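Local coordinates for AtxE2 (Asticcacaulis excentricus, PDB 5TXE), which hydrolyses the isopeptide bond of the threaded lasso peptides astexin-2 and astexin-3, opening them into linear peptides, at residues A35-I49 / D389-K401. The protein carries 1 engineered substitution. Residues are numbered along the deposited sequence; the frame is centred on the assembly and turned at random.
Sequences APPVTPEVLVRLADI and DPNPDLSRYRLPK
Pro-36 O accepts a hydrogen bond from Arg-398 N (2.8 Å), while the Tyr-397 ring presents its edge to the same oxygen and Tyr-397 CA makes a CA-H...O contact with it (3.2 Å). One carbonyl thus serves two neighbouring residues of 389-401. Val-38 CG2 touches both Tyr-397 CB (3.7 Å) and Leu-399 CD2. From helix 40-44, Val-42 meets the tyrosine from the opposite direction: CG1 makes an off-centre CH-pi contact, 4.1 Å from the ring centroid, and CG2 approaches CE1. Leu-46 lays CD2 against the Asn-391 amide, crossing that side chain at about a right angle. With CG beside its own backbone N (chi1 -69°), Asn-391 carries this amide to both the N-H and the C=O of Ala-47. Asn-391 OD1 takes Ala-47 N in its carbonyl plane, on a lone pair (2.8 Å), and Asn-391 ND2 gives to Ala-47 O (3.1 Å) from above that carbonyl's plane. An alanine in place of Asn-391 would probably leave Ala-47 N and O without these partners and open a gap beside Leu-46. Beyond Ala-47, Ile-49 CD1 touches Pro-390 CG (4.1 Å). The contact ties the start of the modelled chain to the linker between the last propeller blade and the hydrolase domain, as in the prolyl oligopeptidase fold. Polar pairing at Pro-36 and Ala-47 brackets the apolar contacts, and an amide flip, opposing like groups, would probably be disfavoured.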
# COMPACT_ATOMS: atom_id res chain seq x y z
N ALA A 35 -5.03 31.06 -8.74
CA ALA A 35 -4.19 29.93 -8.16
C ALA A 35 -4.31 28.66 -9.03
O ALA A 35 -5.41 28.21 -9.33
CB ALA A 35 -4.53 29.62 -6.71
N PRO A 36 -3.17 28.11 -9.45
CA PRO A 36 -3.26 27.04 -10.43
C PRO A 36 -3.90 25.73 -9.89
O PRO A 36 -3.89 25.44 -8.70
CB PRO A 36 -1.79 26.83 -10.85
CG PRO A 36 -1.01 27.23 -9.65
CD PRO A 36 -1.77 28.38 -9.05
N PRO A 37 -4.47 24.97 -10.79
CA PRO A 37 -5.17 23.78 -10.45
C PRO A 37 -4.17 22.61 -10.20
O PRO A 37 -3.04 22.65 -10.67
CB PRO A 37 -6.02 23.57 -11.70
CG PRO A 37 -5.09 23.98 -12.81
CD PRO A 37 -4.27 25.09 -12.25
N VAL A 38 -4.57 21.60 -9.42
CA VAL A 38 -3.79 20.38 -9.30
C VAL A 38 -4.13 19.46 -10.45
O VAL A 38 -5.27 18.96 -10.56
CB VAL A 38 -4.10 19.65 -8.01
CG1 VAL A 38 -3.28 18.37 -7.92
CG2 VAL A 38 -3.73 20.54 -6.84
N THR A 39 -3.15 19.30 -11.34
CA THR A 39 -3.30 18.50 -12.56
C THR A 39 -2.59 17.16 -12.42
O THR A 39 -1.86 16.92 -11.45
CB THR A 39 -2.69 19.22 -13.74
OG1 THR A 39 -1.31 19.39 -13.47
CG2 THR A 39 -3.36 20.59 -13.95
N PRO A 40 -2.82 16.25 -13.38
CA PRO A 40 -2.05 14.99 -13.30
C PRO A 40 -0.53 15.20 -13.30
O PRO A 40 0.16 14.49 -12.62
CB PRO A 40 -2.48 14.25 -14.55
CG PRO A 40 -3.85 14.78 -14.84
CD PRO A 40 -3.74 16.24 -14.53
N GLU A 41 -0.05 16.20 -14.02
CA GLU A 41 1.39 16.58 -14.07
C GLU A 41 1.91 17.01 -12.70
O GLU A 41 3.01 16.67 -12.32
CB GLU A 41 1.64 17.68 -15.17
CG GLU A 41 1.57 17.18 -16.65
CD GLU A 41 0.14 16.82 -17.18
OE1 GLU A 41 -0.91 17.35 -16.63
OE2 GLU A 41 0.03 15.98 -18.14
N VAL A 42 1.07 17.70 -11.93
CA VAL A 42 1.45 18.11 -10.58
C VAL A 42 1.43 16.89 -9.65
O VAL A 42 2.37 16.67 -8.91
CB VAL A 42 0.51 19.23 -10.05
CG1 VAL A 42 0.86 19.63 -8.61
CG2 VAL A 42 0.60 20.46 -10.95
N LEU A 43 0.37 16.09 -9.73
CA LEU A 43 0.20 14.97 -8.81
C LEU A 43 1.30 13.93 -8.95
O LEU A 43 1.86 13.45 -7.96
CB LEU A 43 -1.15 14.31 -9.06
CG LEU A 43 -1.49 13.11 -8.20
CD1 LEU A 43 -1.54 13.54 -6.73
CD2 LEU A 43 -2.83 12.48 -8.61
N VAL A 44 1.64 13.57 -10.18
CA VAL A 44 2.62 12.52 -10.35
C VAL A 44 3.99 12.97 -9.83
O VAL A 44 4.80 12.13 -9.42
CB VAL A 44 2.70 12.03 -11.81
CG1 VAL A 44 3.35 13.07 -12.72
CG2 VAL A 44 3.55 10.77 -11.92
N ARG A 45 4.25 14.28 -9.80
CA ARG A 45 5.53 14.76 -9.30
C ARG A 45 5.58 15.03 -7.79
O ARG A 45 6.61 15.47 -7.30
CB ARG A 45 5.89 16.05 -10.03
CG ARG A 45 6.21 15.87 -11.51
CD ARG A 45 6.45 17.24 -12.14
NE ARG A 45 7.05 17.14 -13.46
CZ ARG A 45 6.38 16.94 -14.57
NH1 ARG A 45 5.07 16.78 -14.54
NH2 ARG A 45 7.03 16.90 -15.72
N LEU A 46 4.48 14.86 -7.06
CA LEU A 46 4.53 15.07 -5.56
C LEU A 46 5.38 14.00 -4.93
O LEU A 46 5.12 12.79 -5.10
CB LEU A 46 3.14 15.07 -4.96
CG LEU A 46 2.24 16.25 -5.38
CD1 LEU A 46 0.82 16.12 -4.86
CD2 LEU A 46 2.82 17.57 -4.90
N ALA A 47 6.44 14.42 -4.25
CA ALA A 47 7.41 13.53 -3.67
C ALA A 47 6.80 12.73 -2.54
O ALA A 47 5.71 13.08 -2.06
CB ALA A 47 8.58 14.32 -3.16
N ASP A 48 7.48 11.65 -2.18
CA ASP A 48 7.03 10.73 -1.14
C ASP A 48 8.23 10.27 -0.29
O ASP A 48 9.40 10.49 -0.64
CB ASP A 48 6.28 9.53 -1.74
CG ASP A 48 5.09 9.01 -0.81
OD1 ASP A 48 4.85 9.53 0.34
OD2 ASP A 48 4.41 8.05 -1.25
N ILE A 49 7.91 9.70 0.86
CA ILE A 49 8.89 9.16 1.79
C ILE A 49 8.45 7.77 2.19
O ILE A 49 7.34 7.59 2.70
CB ILE A 49 8.93 10.02 3.07
CG1 ILE A 49 9.42 11.43 2.73
CG2 ILE A 49 9.84 9.39 4.09
CD1 ILE A 49 9.13 12.46 3.81
N ASP A 389 8.87 19.13 4.86
CA ASP A 389 7.89 18.81 3.83
C ASP A 389 8.60 18.81 2.49
O ASP A 389 9.04 19.86 2.06
CB ASP A 389 6.74 19.79 3.83
CG ASP A 389 5.55 19.30 2.96
OD1 ASP A 389 5.77 18.42 2.07
OD2 ASP A 389 4.41 19.79 3.16
N PRO A 390 8.73 17.63 1.85
CA PRO A 390 9.46 17.57 0.60
C PRO A 390 8.64 18.19 -0.51
O PRO A 390 9.16 18.31 -1.60
CB PRO A 390 9.67 16.06 0.37
CG PRO A 390 8.50 15.43 1.00
CD PRO A 390 8.14 16.31 2.18
N ASN A 391 7.38 18.52 -0.29
CA ASN A 391 6.63 19.25 -1.29
C ASN A 391 6.41 20.77 -0.94
O ASN A 391 6.53 21.15 0.19
CB ASN A 391 5.33 18.50 -1.53
CG ASN A 391 5.56 17.16 -2.23
OD1 ASN A 391 6.08 17.10 -3.35
ND2 ASN A 391 5.21 16.07 -1.56
N PRO A 392 6.15 21.65 -1.94
CA PRO A 392 5.72 22.98 -1.46
C PRO A 392 4.40 22.79 -0.81
O PRO A 392 3.80 21.70 -0.93
CB PRO A 392 5.52 23.79 -2.73
CG PRO A 392 5.34 22.79 -3.84
CD PRO A 392 6.16 21.57 -3.43
N ASP A 393 3.97 23.85 -0.14
CA ASP A 393 2.62 23.97 0.42
C ASP A 393 1.54 23.92 -0.70
O ASP A 393 1.51 24.72 -1.63
CB ASP A 393 2.53 25.30 1.21
CG ASP A 393 1.41 25.31 2.24
OD1 ASP A 393 0.30 24.78 2.00
OD2 ASP A 393 1.64 25.90 3.31
N LEU A 394 0.62 22.99 -0.59
CA LEU A 394 -0.38 22.86 -1.62
C LEU A 394 -1.48 23.92 -1.58
O LEU A 394 -2.31 23.95 -2.50
CB LEU A 394 -1.03 21.47 -1.52
CG LEU A 394 -0.12 20.32 -1.92
CD1 LEU A 394 -0.91 19.04 -1.79
CD2 LEU A 394 0.36 20.53 -3.34
N SER A 395 -1.54 24.76 -0.54
CA SER A 395 -2.43 25.94 -0.60
C SER A 395 -1.97 26.95 -1.70
O SER A 395 -2.77 27.79 -2.09
CB SER A 395 -2.64 26.62 0.77
OG SER A 395 -1.42 27.05 1.33
N ARG A 396 -0.73 26.84 -2.20
CA ARG A 396 -0.37 27.41 -3.54
C ARG A 396 -1.30 27.02 -4.73
O ARG A 396 -1.35 27.72 -5.73
CB ARG A 396 1.04 27.01 -3.92
CG ARG A 396 2.02 27.69 -3.00
CD ARG A 396 3.48 27.49 -3.35
NE ARG A 396 4.27 27.42 -2.12
CZ ARG A 396 5.55 27.07 -2.08
NH1 ARG A 396 6.17 26.75 -3.22
NH2 ARG A 396 6.19 27.02 -0.92
N TYR A 397 -2.02 25.91 -4.61
CA TYR A 397 -2.84 25.42 -5.68
C TYR A 397 -4.27 25.65 -5.26
O TYR A 397 -4.53 25.82 -4.10
CB TYR A 397 -2.54 23.93 -5.91
CG TYR A 397 -1.21 23.67 -6.59
CD1 TYR A 397 -1.10 23.70 -7.98
CD2 TYR A 397 -0.10 23.38 -5.86
CE1 TYR A 397 0.13 23.49 -8.60
CE2 TYR A 397 1.12 23.15 -6.47
CZ TYR A 397 1.24 23.21 -7.83
OH TYR A 397 2.48 22.98 -8.39
N ARG A 398 -5.20 25.70 -6.20
CA ARG A 398 -6.62 25.78 -5.85
C ARG A 398 -7.09 24.36 -5.57
O ARG A 398 -7.37 23.59 -6.49
CB ARG A 398 -7.46 26.44 -6.95
CG ARG A 398 -8.78 27.04 -6.43
CD ARG A 398 -9.21 28.28 -7.25
NE ARG A 398 -10.48 28.25 -8.02
CZ ARG A 398 -11.70 28.26 -7.48
NH1 ARG A 398 -11.85 28.20 -6.15
NH2 ARG A 398 -12.78 28.30 -8.26
N LEU A 399 -7.18 24.05 -4.30
CA LEU A 399 -7.51 22.75 -3.85
C LEU A 399 -9.01 22.49 -3.87
O LEU A 399 -9.78 23.34 -3.55
CB LEU A 399 -6.98 22.52 -2.46
CG LEU A 399 -5.48 22.54 -2.32
CD1 LEU A 399 -5.13 22.30 -0.86
CD2 LEU A 399 -4.79 21.49 -3.15
N PRO A 400 -9.41 21.28 -4.27
CA PRO A 400 -10.77 20.80 -4.10
C PRO A 400 -11.17 20.86 -2.65
O PRO A 400 -10.30 20.90 -1.74
CB PRO A 400 -10.69 19.33 -4.50
CG PRO A 400 -9.58 19.27 -5.47
CD PRO A 400 -8.57 20.29 -4.98
N LYS A 401 -12.47 20.84 -2.43
CA LYS A 401 -13.03 20.83 -1.10
C LYS A 401 -13.21 19.34 -0.71
O LYS A 401 -13.71 18.56 -1.50
CB LYS A 401 -14.37 21.60 -1.14
CG LYS A 401 -15.13 21.66 0.20
CD LYS A 401 -16.59 22.17 0.04
CE LYS A 401 -17.62 21.43 0.90
NZ LYS A 401 -17.61 21.86 2.33